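Local structure of translation initiation factor eIF2 assembly protein (Schizosaccharomyces pombe, 4ZGP) at residues L24-V29 with S171-F176; S35-Y38 with L44-K47; F194-K199 with K226-L231; K233-F238 with A254-I259. The protein acts as an ATP-dependent chaperone that binds the gamma subunit of translation initiation factor eIF2 and allows it to assemble with the alpha and beta subunits. All blocks are in the same frame, centred on the assembly; numbering follows the deposited sequence. Where two conformers were deposited one is given.

Interaction 1: residues L24-V29 with S171-F176; sequences LTKNQV and SVPKDF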
loop_
_atom_site.group_PDB
_atom_site.type_symbol
_atom_site.label_atom_id
_atom_site.label_comp_id
_atom_site.label_asym_id
_atom_site.label_seq_id
_atom_site.Cartn_x
_atom_site.Cartn_y
_atom_site.Cartn_z
ATOM N N LEU A 24 14.376 4.893 10.701
ATOM C CA LEU A 24 14.034 4.037 9.574
ATOM C C LEU A 24 15.284 3.469 8.927
ATOM O O LEU A 24 16.187 4.223 8.575
ATOM C CB LEU A 24 13.246 4.831 8.541
ATOM C CG LEU A 24 12.710 4.058 7.335
ATOM C CD1 LEU A 24 11.652 3.071 7.772
ATOM C CD2 LEU A 24 12.154 5.027 6.306
ATOM N N THR A 25 15.347 2.153 8.760
ATOM C CA THR A 25 16.495 1.566 8.077
ATOM C C THR A 25 16.149 1.215 6.631
ATOM O O THR A 25 14.980 1.026 6.285
ATOM C CB THR A 25 17.002 0.304 8.773
ATOM O OG1 THR A 25 16.028 -0.733 8.631
ATOM C CG2 THR A 25 17.270 0.561 10.261
ATOM N N LYS A 26 17.180 1.135 5.798
ATOM C CA LYS A 26 17.061 0.641 4.433
ATOM C C LYS A 26 16.336 -0.706 4.363
ATOM O O LYS A 26 15.475 -0.905 3.505
ATOM C CB LYS A 26 18.450 0.514 3.805
ATOM C CG LYS A 26 18.466 -0.191 2.470
ATOM C CD LYS A 26 19.900 -0.436 1.983
ATOM C CE LYS A 26 20.665 -1.396 2.886
ATOM N NZ LYS A 26 20.784 -2.766 2.301
ATOM N N ASN A 27 16.676 -1.627 5.257
ATOM C CA ASN A 27 16.033 -2.938 5.246
ATOM C C ASN A 27 14.532 -2.834 5.533
ATOM O O ASN A 27 13.729 -3.586 4.986
ATOM C CB ASN A 27 16.698 -3.893 6.254
ATOM C CG ASN A 27 17.951 -4.568 5.679
ATOM O OD1 ASN A 27 18.222 -4.466 4.484
ATOM N ND2 ASN A 27 18.698 -5.262 6.521
ATOM N N GLN A 28 14.149 -1.910 6.400
ATOM C CA GLN A 28 12.724 -1.768 6.706
ATOM C C GLN A 28 11.937 -1.343 5.483
ATOM O O GLN A 28 10.797 -1.788 5.289
ATOM C CB GLN A 28 12.502 -0.758 7.816
ATOM C CG GLN A 28 12.729 -1.301 9.208
ATOM C CD GLN A 28 12.616 -0.174 10.209
ATOM O OE1 GLN A 28 13.526 0.646 10.325
ATOM N NE2 GLN A 28 11.468 -0.083 10.884
ATOM N N VAL A 29 12.538 -0.472 4.674
ATOM C CA VAL A 29 11.914 -0.021 3.425
ATOM C C VAL A 29 11.873 -1.159 2.389
ATOM O O VAL A 29 10.839 -1.397 1.739
ATOM C CB VAL A 29 12.659 1.226 2.853
ATOM C CG1 VAL A 29 12.191 1.549 1.451
ATOM C CG2 VAL A 29 12.441 2.423 3.771
ATOM N N SER A 171 19.118 7.855 -4.914
ATOM C CA SER A 171 19.963 6.695 -5.185
ATOM C C SER A 171 19.441 5.458 -4.452
ATOM O O SER A 171 18.690 5.572 -3.478
ATOM C CB SER A 171 21.416 6.983 -4.797
ATOM O OG SER A 171 21.507 7.463 -3.467
ATOM N N VAL A 172 19.839 4.277 -4.922
ATOM C CA VAL A 172 19.196 3.033 -4.499
ATOM C C VAL A 172 20.206 1.938 -4.131
ATOM O O VAL A 172 21.344 1.958 -4.596
ATOM C CB VAL A 172 18.240 2.510 -5.611
ATOM C CG1 VAL A 172 17.062 3.471 -5.809
ATOM C CG2 VAL A 172 18.994 2.301 -6.917
ATOM N N PRO A 173 19.790 0.983 -3.280
ATOM C CA PRO A 173 20.666 -0.117 -2.861
ATOM C C PRO A 173 20.974 -1.118 -3.964
ATOM O O PRO A 173 20.299 -1.164 -4.994
ATOM C CB PRO A 173 19.861 -0.806 -1.746
ATOM C CG PRO A 173 18.838 0.206 -1.318
ATOM C CD PRO A 173 18.509 0.960 -2.554
ATOM N N LYS A 174 22.001 -1.924 -3.710
ATOM C CA LYS A 174 22.387 -3.053 -4.552
ATOM C C LYS A 174 21.280 -4.096 -4.626
ATOM O O LYS A 174 20.608 -4.366 -3.628
ATOM C CB LYS A 174 23.670 -3.700 -4.009
ATOM C CG LYS A 174 24.443 -2.852 -2.979
ATOM C CD LYS A 174 23.906 -2.986 -1.537
ATOM C CE LYS A 174 23.586 -1.613 -0.929
ATOM N NZ LYS A 174 24.218 -1.387 0.409
ATOM N N ASP A 175 21.099 -4.675 -5.810
ATOM C CA ASP A 175 20.121 -5.745 -6.035
ATOM C C ASP A 175 18.675 -5.291 -5.792
ATOM O O ASP A 175 17.792 -6.100 -5.505
ATOM C CB ASP A 175 20.441 -6.964 -5.160
ATOM C CG ASP A 175 21.885 -7.435 -5.317
ATOM O OD1 ASP A 175 22.564 -6.980 -6.268
ATOM O OD2 ASP A 175 22.338 -8.261 -4.496
ATOM N N PHE A 176 18.447 -3.991 -5.909
ATOM C CA PHE A 176 17.096 -3.445 -5.856
ATOM C C PHE A 176 16.612 -3.218 -7.278
ATOM O O PHE A 176 17.407 -2.908 -8.154
ATOM C CB PHE A 176 17.074 -2.135 -5.063
ATOM C CG PHE A 176 15.831 -1.321 -5.271
ATOM C CD1 PHE A 176 14.681 -1.580 -4.532
ATOM C CD2 PHE A 176 15.813 -0.279 -6.194
ATOM C CE1 PHE A 176 13.533 -0.817 -4.723
ATOM C CE2 PHE A 176 14.666 0.479 -6.394
ATOM C CZ PHE A 176 13.528 0.213 -5.655
#
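Lys26 lays the middle of its side chain against the ring of Pro173, the close-packed half of a small contact. CD of Lys26 comes to 3.5 Å from CG of Pro173 and to 3.7 Å from its CB, the two side chains sliding past each other in opposite directions. The chain leaves the helix with CG anti to the backbone N (chi1 171°), stays extended through CD, then bends at chi3 (65°). Pro173 itself is buried, with Phe159 also against it, whereas the other half of the contact is loose: the ammonium groups of Lys26 and Lys174 stand 4.2 Å apart, NZ to NZ, like charges that probably repel mildly, with solvent around the exposed Lys174. One side is the start of a helix, the other a turn. Thr25 is the N-cap of helix 26-31 and forms a capping box with Gln28: Gln28 N donates to Thr25 OG1 at 3.1 Å, and Thr25 N returns a bond to Gln28 OE1 at 2.8 Å. Across from Lys26, residues 173-176 make a type II beta turn that begins with the proline. An alanine in place of Lys26 would remove the methylenes lying on Pro173 and probably leave one side of that ring without its cover. The backbone N of Lys26 is held separately, by a hydrogen bond to Asp164, while Val29 O accepts from the indole of Trp118, an ATP-binding residue.

Interaction 2: residues S35-Y38 with L44-K47; sequences SSWY and LTPK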
loop_
_atom_site.group_PDB
_atom_site.type_symbol
_atom_site.label_atom_id
_atom_site.label_comp_id
_atom_site.label_asym_id
_atom_site.label_seq_id
_atom_site.Cartn_x
_atom_site.Cartn_y
_atom_site.Cartn_z
ATOM N N SER A 35 6.586 -6.785 -3.901
ATOM C CA SER A 35 7.109 -8.101 -4.253
ATOM C C SER A 35 7.628 -8.853 -3.020
ATOM O O SER A 35 7.569 -10.069 -2.972
ATOM C CB SER A 35 8.225 -7.990 -5.289
ATOM O OG SER A 35 9.270 -7.143 -4.853
ATOM N N SER A 36 8.114 -8.129 -2.018
ATOM C CA SER A 36 8.655 -8.810 -0.849
ATOM C C SER A 36 7.557 -9.417 0.018
ATOM O O SER A 36 7.744 -10.476 0.591
ATOM C CB SER A 36 9.525 -7.858 -0.012
ATOM O OG SER A 36 10.647 -7.416 -0.757
ATOM N N TRP A 37 6.407 -8.777 0.140
ATOM C CA TRP A 37 5.434 -9.357 1.051
ATOM C C TRP A 37 4.310 -10.085 0.338
ATOM O O TRP A 37 3.645 -10.941 0.936
ATOM C CB TRP A 37 4.888 -8.288 2.010
ATOM C CG TRP A 37 4.178 -7.112 1.394
ATOM C CD1 TRP A 37 4.701 -5.876 1.148
ATOM C CD2 TRP A 37 2.812 -7.057 0.976
ATOM N NE1 TRP A 37 3.756 -5.063 0.594
ATOM C CE2 TRP A 37 2.582 -5.756 0.475
ATOM C CE3 TRP A 37 1.767 -7.985 0.952
ATOM C CZ2 TRP A 37 1.353 -5.357 -0.046
ATOM C CZ3 TRP A 37 0.536 -7.581 0.442
ATOM C CH2 TRP A 37 0.346 -6.279 -0.053
ATOM N N TYR A 38 4.108 -9.784 -0.940
ATOM C CA TYR A 38 3.033 -10.447 -1.689
ATOM C C TYR A 38 3.312 -11.944 -1.727
ATOM O O TYR A 38 2.412 -12.753 -1.556
ATOM C CB TYR A 38 2.899 -9.899 -3.114
ATOM C CG TYR A 38 1.800 -10.590 -3.893
ATOM C CD1 TYR A 38 0.465 -10.329 -3.618
ATOM C CD2 TYR A 38 2.095 -11.526 -4.881
ATOM C CE1 TYR A 38 -0.549 -10.972 -4.322
ATOM C CE2 TYR A 38 1.085 -12.174 -5.580
ATOM C CZ TYR A 38 -0.235 -11.893 -5.290
ATOM O OH TYR A 38 -1.265 -12.518 -5.974
ATOM N N LEU A 44 -3.549 -14.358 1.552
ATOM C CA LEU A 44 -4.283 -13.418 2.414
ATOM C C LEU A 44 -4.656 -12.118 1.715
ATOM O O LEU A 44 -5.354 -11.280 2.280
ATOM C CB LEU A 44 -3.439 -13.084 3.656
ATOM C CG LEU A 44 -2.807 -14.266 4.397
ATOM C CD1 LEU A 44 -1.778 -13.750 5.399
ATOM C CD2 LEU A 44 -3.858 -15.082 5.119
ATOM N N THR A 45 -4.211 -11.958 0.479
ATOM C CA THR A 45 -4.217 -10.652 -0.160
ATOM C C THR A 45 -4.846 -10.785 -1.540
ATOM O O THR A 45 -4.767 -11.848 -2.164
ATOM C CB THR A 45 -2.763 -10.067 -0.242
ATOM O OG1 THR A 45 -2.783 -8.708 -0.702
ATOM C CG2 THR A 45 -1.924 -10.888 -1.177
ATOM N N PRO A 46 -5.519 -9.733 -2.003
ATOM C CA PRO A 46 -6.184 -9.879 -3.305
ATOM C C PRO A 46 -5.201 -10.136 -4.435
ATOM O O PRO A 46 -4.045 -9.700 -4.404
ATOM C CB PRO A 46 -6.898 -8.541 -3.480
ATOM C CG PRO A 46 -7.128 -8.050 -2.058
ATOM C CD PRO A 46 -5.852 -8.451 -1.358
ATOM N N LYS A 47 -5.663 -10.877 -5.440
ATOM C CA LYS A 47 -4.783 -11.299 -6.521
ATOM C C LYS A 47 -4.074 -10.135 -7.214
ATOM O O LYS A 47 -4.644 -9.051 -7.401
ATOM C CB LYS A 47 -5.583 -12.106 -7.558
ATOM C CG LYS A 47 -4.724 -12.737 -8.640
ATOM C CD LYS A 47 -5.573 -13.598 -9.586
ATOM C CE LYS A 47 -4.703 -14.364 -10.584
ATOM N NZ LYS A 47 -5.487 -14.791 -11.783
HETATM O O HOH W 1 -3.370 -13.269 -4.009
#
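Helix 34-40 faces the extended segment 44-47 that follows it, the two backbones coming nearest at Tyr38 and Thr45, whose CA atoms lie 7.4 Å apart. After the helix the chain folds back past it on the way into strand 48-51, beside the nucleotide site of an ATP-grasp protein. Thr45 divides its two branches between two rings. Its methyl CG2 approaches the Tyr38 ring obliquely, 3.4 Å from CE1, while its OG1 lies in the plane of the Trp37 indole, at the edge, 3.7 Å from CZ3. That hydroxyl has its polar partner in Leu256 O, on strand 253-261. Tyr38 reaches over because CG is anti to the backbone N (chi1 179°), which carries the phenol along the segment as far as Lys47. The phenol oxygen is hydrogen-bonded to Ala48 N. A water joins the two segments, 3.0 Å from Tyr38 OH and donating to Thr45 O at 2.7 Å. A phenylalanine at Tyr38 would keep the ring against Thr45 but would probably leave Ala48 N without its acceptor and the water with Thr45 O but not the phenol. At the ring's edge, Pro46 O lies 3.7 Å from Tyr38 CE1.

Interaction 3: residues F194-K199 with K226-L231; sequences FRCFVK and KLISDL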
loop_
_atom_site.group_PDB
_atom_site.type_symbol
_atom_site.label_atom_id
_atom_site.label_comp_id
_atom_site.label_asym_id
_atom_site.label_seq_id
_atom_site.Cartn_x
_atom_site.Cartn_y
_atom_site.Cartn_z
ATOM N N PHE A 194 -9.151 -0.685 7.241
ATOM C CA PHE A 194 -8.516 -0.208 8.475
ATOM C C PHE A 194 -7.008 -0.133 8.314
ATOM O O PHE A 194 -6.423 -0.866 7.522
ATOM C CB PHE A 194 -8.847 -1.129 9.665
ATOM C CG PHE A 194 -10.313 -1.251 9.940
ATOM C CD1 PHE A 194 -10.949 -0.338 10.772
ATOM C CD2 PHE A 194 -11.066 -2.252 9.327
ATOM C CE1 PHE A 194 -12.330 -0.425 11.019
ATOM C CE2 PHE A 194 -12.456 -2.357 9.584
ATOM C CZ PHE A 194 -13.075 -1.450 10.428
ATOM N N ARG A 195 -6.386 0.727 9.109
ATOM C CA ARG A 195 -4.937 0.785 9.173
ATOM C C ARG A 195 -4.515 0.342 10.569
ATOM O O ARG A 195 -5.064 0.821 11.551
ATOM C CB ARG A 195 -4.440 2.190 8.868
ATOM C CG ARG A 195 -2.930 2.336 9.042
ATOM C CD ARG A 195 -2.366 3.456 8.180
ATOM N NE ARG A 195 -2.396 3.130 6.756
ATOM C CZ ARG A 195 -1.906 3.914 5.803
ATOM N NH1 ARG A 195 -1.377 5.086 6.125
ATOM N NH2 ARG A 195 -1.947 3.525 4.520
ATOM N N CYS A 196 -3.541 -0.568 10.637
ATOM C CA CYS A 196 -3.282 -1.357 11.841
ATOM C C CYS A 196 -1.811 -1.270 12.190
ATOM O O CYS A 196 -0.928 -1.542 11.370
ATOM C CB CYS A 196 -3.697 -2.816 11.642
ATOM S SG CYS A 196 -5.373 -3.020 10.942
ATOM N N PHE A 197 -1.551 -0.899 13.431
ATOM C CA PHE A 197 -0.221 -0.520 13.839
ATOM C C PHE A 197 0.336 -1.580 14.771
ATOM O O PHE A 197 -0.320 -2.003 15.724
ATOM C CB PHE A 197 -0.262 0.857 14.518
ATOM C CG PHE A 197 -0.774 1.947 13.627
ATOM C CD1 PHE A 197 -2.133 2.212 13.537
ATOM C CD2 PHE A 197 0.102 2.722 12.895
ATOM C CE1 PHE A 197 -2.597 3.235 12.714
ATOM C CE2 PHE A 197 -0.361 3.739 12.073
ATOM C CZ PHE A 197 -1.703 3.998 11.983
ATOM N N VAL A 198 1.547 -2.022 14.462
ATOM C CA VAL A 198 2.151 -3.152 15.117
ATOM C C VAL A 198 3.494 -2.741 15.699
ATOM O O VAL A 198 4.323 -2.182 15.000
ATOM C CB VAL A 198 2.378 -4.329 14.133
ATOM C CG1 VAL A 198 3.073 -5.470 14.842
ATOM C CG2 VAL A 198 1.056 -4.792 13.526
ATOM N N LYS A 199 3.699 -3.028 16.979
ATOM C CA LYS A 199 4.966 -2.701 17.626
ATOM C C LYS A 199 5.375 -3.875 18.497
ATOM O O LYS A 199 4.557 -4.408 19.246
ATOM C CB LYS A 199 4.844 -1.421 18.460
ATOM C CG LYS A 199 6.143 -1.014 19.135
ATOM C CD LYS A 199 5.895 -0.004 20.246
ATOM C CE LYS A 199 5.587 1.339 19.667
ATOM N NZ LYS A 199 5.559 2.432 20.706
ATOM N N LYS A 226 -11.205 -8.821 16.315
ATOM C CA LYS A 226 -10.830 -10.236 16.318
ATOM C C LYS A 226 -10.301 -10.658 14.954
ATOM O O LYS A 226 -9.313 -11.370 14.872
ATOM C CB LYS A 226 -12.023 -11.122 16.720
ATOM C CG LYS A 226 -11.786 -12.610 16.554
ATOM C CD LYS A 226 -10.613 -13.111 17.392
ATOM C CE LYS A 226 -10.657 -14.632 17.573
ATOM N NZ LYS A 226 -10.952 -15.359 16.302
ATOM N N LEU A 227 -10.956 -10.223 13.889
ATOM C CA LEU A 227 -10.483 -10.559 12.540
ATOM C C LEU A 227 -9.104 -9.941 12.229
ATOM O O LEU A 227 -8.273 -10.568 11.570
ATOM C CB LEU A 227 -11.489 -10.111 11.494
ATOM C CG LEU A 227 -12.817 -10.867 11.508
ATOM C CD1 LEU A 227 -13.782 -10.269 10.491
ATOM C CD2 LEU A 227 -12.598 -12.357 11.256
ATOM N N ILE A 228 -8.861 -8.728 12.718
ATOM C CA ILE A 228 -7.559 -8.067 12.522
ATOM C C ILE A 228 -6.471 -8.777 13.326
ATOM O O ILE A 228 -5.366 -8.992 12.827
ATOM C CB ILE A 228 -7.625 -6.570 12.905
ATOM C CG1 ILE A 228 -8.517 -5.831 11.890
ATOM C CG2 ILE A 228 -6.237 -5.934 12.934
ATOM C CD1 ILE A 228 -8.837 -4.363 12.228
ATOM N N SER A 229 -6.787 -9.117 14.574
ATOM C CA SER A 229 -5.894 -9.873 15.457
ATOM C C SER A 229 -5.515 -11.217 14.830
ATOM O O SER A 229 -4.354 -11.635 14.826
ATOM C CB SER A 229 -6.583 -10.089 16.814
ATOM O OG SER A 229 -5.708 -10.630 17.779
ATOM N N ASP A 230 -6.524 -11.908 14.321
ATOM C CA ASP A 230 -6.300 -13.198 13.673
ATOM C C ASP A 230 -5.410 -13.073 12.444
ATOM O O ASP A 230 -4.542 -13.920 12.212
ATOM C CB ASP A 230 -7.625 -13.836 13.276
ATOM C CG ASP A 230 -8.399 -14.389 14.469
ATOM O OD1 ASP A 230 -7.813 -14.535 15.571
ATOM O OD2 ASP A 230 -9.600 -14.678 14.291
ATOM N N LEU A 231 -5.624 -12.029 11.645
ATOM C CA LEU A 231 -4.766 -11.811 10.477
ATOM C C LEU A 231 -3.312 -11.569 10.914
ATOM O O LEU A 231 -2.387 -12.125 10.335
ATOM C CB LEU A 231 -5.275 -10.639 9.622
ATOM C CG LEU A 231 -4.455 -10.263 8.391
ATOM C CD1 LEU A 231 -4.280 -11.483 7.502
ATOM C CD2 LEU A 231 -5.120 -9.140 7.592
#
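The ring of Phe194 meets Ile228 neither squarely on a face nor at an edge: CD1 of Ile228 comes in obliquely, 4.1 Å from Phe194 CB and equally far from CG, so the touch falls at the root of the ring. Tyr224, one turn earlier on helix 221-233, also meets this ring, its plane turned by about 50°. Two residues along strand 193-199, Cys196 points to the same side of the sheet and takes the rest of Ile228. Its SG lies 3.6 Å from CG2 and 3.9 Å from CD1 of the isoleucine, against both methyl groups. Ile228 can serve both neighbours because CG1 stands anti to the carbonyl carbon (chi1 -68°) and the chain then runs out straight, sending CD1 toward Phe194 while CG2 stays over the sulfur. Helix 221-233 thus packs on one side of the mixed sheet, with Leu203 and Phe206 of the adjacent strand also touching Ile228. Between Phe194 and Cys196 in the strand, Arg195 points away from the helix, to the ATP site, where its NE is paired with Asp246. The alternation makes the strand two-sided: an apolar, buried seam faces the helix, and a charged group faces the nucleotide.

Interaction 4: residues K233-F238 with A254-I259; sequences KKLDTF and AWLIDI. With ADP (adenosine-5'-diphosphate), chain C.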
loop_
_atom_site.group_PDB
_atom_site.type_symbol
_atom_site.label_atom_id
_atom_site.label_comp_id
_atom_site.label_asym_id
_atom_site.label_seq_id
_atom_site.Cartn_x
_atom_site.Cartn_y
_atom_site.Cartn_z
ATOM N N LYS A 233 -1.720 -12.708 13.346
ATOM C CA LYS A 233 -1.077 -13.982 13.674
ATOM C C LYS A 233 -0.549 -14.663 12.425
ATOM O O LYS A 233 0.438 -15.411 12.472
ATOM C CB LYS A 233 -2.039 -14.927 14.390
ATOM C CG LYS A 233 -2.411 -14.488 15.787
ATOM C CD LYS A 233 -3.477 -15.422 16.355
ATOM C CE LYS A 233 -3.850 -15.041 17.786
ATOM N NZ LYS A 233 -4.495 -13.695 17.873
ATOM N N LYS A 234 -1.205 -14.402 11.303
ATOM C CA LYS A 234 -0.776 -15.000 10.036
ATOM C C LYS A 234 0.333 -14.206 9.334
ATOM O O LYS A 234 0.816 -14.615 8.272
ATOM C CB LYS A 234 -1.976 -15.143 9.095
ATOM C CG LYS A 234 -2.983 -16.187 9.566
ATOM C CD LYS A 234 -4.209 -16.176 8.681
ATOM C CE LYS A 234 -5.349 -16.931 9.314
ATOM N NZ LYS A 234 -6.626 -16.564 8.648
ATOM N N LEU A 235 0.741 -13.084 9.923
ATOM C CA LEU A 235 1.806 -12.243 9.345
ATOM C C LEU A 235 3.140 -12.530 10.045
ATOM O O LEU A 235 4.082 -11.720 10.009
ATOM C CB LEU A 235 1.446 -10.753 9.457
ATOM C CG LEU A 235 0.117 -10.327 8.795
ATOM C CD1 LEU A 235 -0.125 -8.828 8.909
ATOM C CD2 LEU A 235 0.017 -10.733 7.310
ATOM N N ASP A 236 3.202 -13.699 10.666
ATOM C CA ASP A 236 4.362 -14.113 11.463
ATOM C C ASP A 236 5.667 -14.144 10.672
ATOM O O ASP A 236 6.746 -14.064 11.258
ATOM C CB ASP A 236 4.110 -15.497 12.077
ATOM C CG ASP A 236 3.771 -16.551 11.037
ATOM O OD1 ASP A 236 2.636 -16.526 10.505
ATOM O OD2 ASP A 236 4.632 -17.430 10.762
ATOM N N THR A 237 5.585 -14.247 9.349
ATOM C CA THR A 237 6.803 -14.316 8.531
ATOM C C THR A 237 7.330 -12.933 8.160
ATOM O O THR A 237 8.402 -12.819 7.566
ATOM C CB THR A 237 6.562 -15.106 7.230
ATOM O OG1 THR A 237 5.335 -14.650 6.646
ATOM C CG2 THR A 237 6.431 -16.581 7.538
ATOM N N PHE A 238 6.581 -11.874 8.481
ATOM C CA PHE A 238 7.084 -10.553 8.171
ATOM C C PHE A 238 8.301 -10.310 9.082
ATOM O O PHE A 238 8.240 -10.598 10.272
ATOM C CB PHE A 238 6.015 -9.453 8.354
ATOM C CG PHE A 238 6.446 -8.155 7.772
ATOM C CD1 PHE A 238 6.483 -7.998 6.391
ATOM C CD2 PHE A 238 6.917 -7.130 8.578
ATOM C CE1 PHE A 238 6.934 -6.813 5.828
ATOM C CE2 PHE A 238 7.364 -5.946 8.021
ATOM C CZ PHE A 238 7.369 -5.786 6.643
ATOM N N ALA A 254 -11.049 -11.002 6.378
ATOM C CA ALA A 254 -10.067 -9.933 6.353
ATOM C C ALA A 254 -9.097 -10.175 5.206
ATOM O O ALA A 254 -8.645 -11.305 4.983
ATOM C CB ALA A 254 -9.331 -9.848 7.692
ATOM N N TRP A 255 -8.831 -9.124 4.443
ATOM C CA TRP A 255 -7.864 -9.173 3.368
ATOM C C TRP A 255 -6.724 -8.233 3.672
ATOM O O TRP A 255 -6.958 -7.064 3.938
ATOM C CB TRP A 255 -8.496 -8.745 2.047
ATOM C CG TRP A 255 -9.606 -9.608 1.631
ATOM C CD1 TRP A 255 -10.907 -9.541 2.051
ATOM C CD2 TRP A 255 -9.533 -10.687 0.703
ATOM N NE1 TRP A 255 -11.646 -10.529 1.447
ATOM C CE2 TRP A 255 -10.830 -11.237 0.600
ATOM C CE3 TRP A 255 -8.495 -11.240 -0.063
ATOM C CZ2 TRP A 255 -11.119 -12.321 -0.235
ATOM C CZ3 TRP A 255 -8.785 -12.312 -0.896
ATOM C CH2 TRP A 255 -10.087 -12.843 -0.972
ATOM N N LEU A 256 -5.495 -8.721 3.581
ATOM C CA LEU A 256 -4.337 -7.830 3.674
ATOM C C LEU A 256 -4.234 -6.952 2.434
ATOM O O LEU A 256 -4.224 -7.458 1.325
ATOM C CB LEU A 256 -3.058 -8.662 3.850
ATOM C CG LEU A 256 -1.748 -7.876 3.877
ATOM C CD1 LEU A 256 -1.646 -7.051 5.173
ATOM C CD2 LEU A 256 -0.559 -8.837 3.781
ATOM N N ILE A 257 -4.141 -5.636 2.599
ATOM C CA ILE A 257 -4.083 -4.748 1.439
ATOM C C ILE A 257 -2.689 -4.166 1.221
ATOM O O ILE A 257 -2.228 -4.039 0.089
ATOM C CB ILE A 257 -5.119 -3.598 1.573
ATOM C CG1 ILE A 257 -6.532 -4.185 1.667
ATOM C CG2 ILE A 257 -5.004 -2.602 0.424
ATOM C CD1 ILE A 257 -6.951 -4.986 0.418
ATOM N N ASP A 258 -1.989 -3.835 2.307
ATOM C CA ASP A 258 -0.663 -3.250 2.141
ATOM C C ASP A 258 0.098 -3.379 3.450
ATOM O O ASP A 258 -0.503 -3.594 4.497
ATOM C CB ASP A 258 -0.762 -1.775 1.724
ATOM C CG ASP A 258 0.516 -1.252 1.050
ATOM O OD1 ASP A 258 1.427 -2.033 0.709
ATOM O OD2 ASP A 258 0.599 -0.035 0.840
ATOM N N ILE A 259 1.414 -3.269 3.357
ATOM C CA ILE A 259 2.275 -3.233 4.539
ATOM C C ILE A 259 3.222 -2.050 4.340
ATOM O O ILE A 259 3.813 -1.885 3.274
ATOM C CB ILE A 259 3.059 -4.570 4.758
ATOM C CG1 ILE A 259 2.096 -5.753 4.979
ATOM C CG2 ILE A 259 3.994 -4.444 5.993
ATOM C CD1 ILE A 259 2.771 -7.089 5.277
HETATM P PB ADP C . -1.563 2.791 0.321
HETATM O O1B ADP C . -1.182 1.782 1.392
HETATM O O2B ADP C . -0.374 3.395 -0.406
HETATM O O3B ADP C . -2.635 3.737 0.821
HETATM P PA ADP C . -3.284 0.732 -0.772
HETATM O O1A ADP C . -3.439 0.386 0.688
HETATM O O2A ADP C . -2.878 -0.293 -1.817
HETATM O O3A ADP C . -2.243 1.962 -0.902
HETATM O "O5'" ADP C . -4.684 1.363 -1.240
HETATM C "C5'" ADP C . -4.882 2.768 -1.404
HETATM C "C4'" ADP C . -6.381 2.928 -1.589
HETATM O "O4'" ADP C . -6.742 2.496 -2.902
HETATM C "C3'" ADP C . -7.136 2.035 -0.618
HETATM O "O3'" ADP C . -7.611 2.782 0.507
HETATM C "C2'" ADP C . -8.281 1.454 -1.421
HETATM O "O2'" ADP C . -9.499 2.157 -1.163
HETATM C "C1'" ADP C . -7.897 1.650 -2.873
HETATM N N9 ADP C . -7.535 0.320 -3.422
HETATM C C8 ADP C . -6.367 -0.322 -3.202
HETATM N N7 ADP C . -6.347 -1.522 -3.844
HETATM C C5 ADP C . -7.526 -1.659 -4.493
HETATM C C6 ADP C . -8.146 -2.684 -5.364
HETATM N N6 ADP C . -7.461 -3.820 -5.656
HETATM N N1 ADP C . -9.395 -2.445 -5.845
HETATM C C2 ADP C . -10.047 -1.299 -5.545
HETATM N N3 ADP C . -9.544 -0.323 -4.760
HETATM C C4 ADP C . -8.304 -0.442 -4.214
#
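Ile259 meets the Phe238 ring with both branches of its side chain. From CB, which carries the branch, CG2 turns anti to the backbone N and lies over one face of the Phe238 ring, a CH-pi contact 4.0 Å from the ring centroid and 27° off its normal. Its nearest ring atom is CZ of Phe238, at 3.7 Å. The other branch, through CG1 (chi1 -61°), runs on to CD1, which comes to 4.0 Å from Phe238 CD1. Three residues back on strand 253-261, Leu256 meets Leu235 methyl to methyl, CD2 to CD2 at 4.0 Å. Leu235 and Phe238 are the two ends of a type I beta turn, closed by Phe238 N donating to Leu235 O. Leu256 and Ile259 can both face the loop because a classic beta bulge at Ile257 and Asp258, opposite Asp246, lies between them. Asp258 points to the ADP instead: its OD2 is 2.6 Å from the beta-phosphate oxygen O1B, and its OD1 forms a salt bridge with Lys115. The residue is an inferred magnesium ligand. The contact is wholly apolar, so the loop helps to cover that side of the strand, together with Trp37 and Phe41, while the bulged residues present the other side to the phosphates.

In the fold
From the N terminus, helix 26-31 opens interaction 1, which closes only at 171-176, some 140 residues later, tying that helix to the loop before strand 180-184. Within this long loop lies interaction 2, a short closure of helix 34-40 on the segment ahead of strand 48-51. Interactions 3 and 4 follow in series: interaction 3 runs from strand 193-199 to helix 221-233, interaction 4 from the loop after that helix to strand 253-261. Both reach the same mixed sheet, and their centres are 8 Å apart. Segment 44-47 of interaction 2 touches both, through Leu44 on Leu231 and through hydrogen bonds to Leu256, joining the N-terminal part to that sheet.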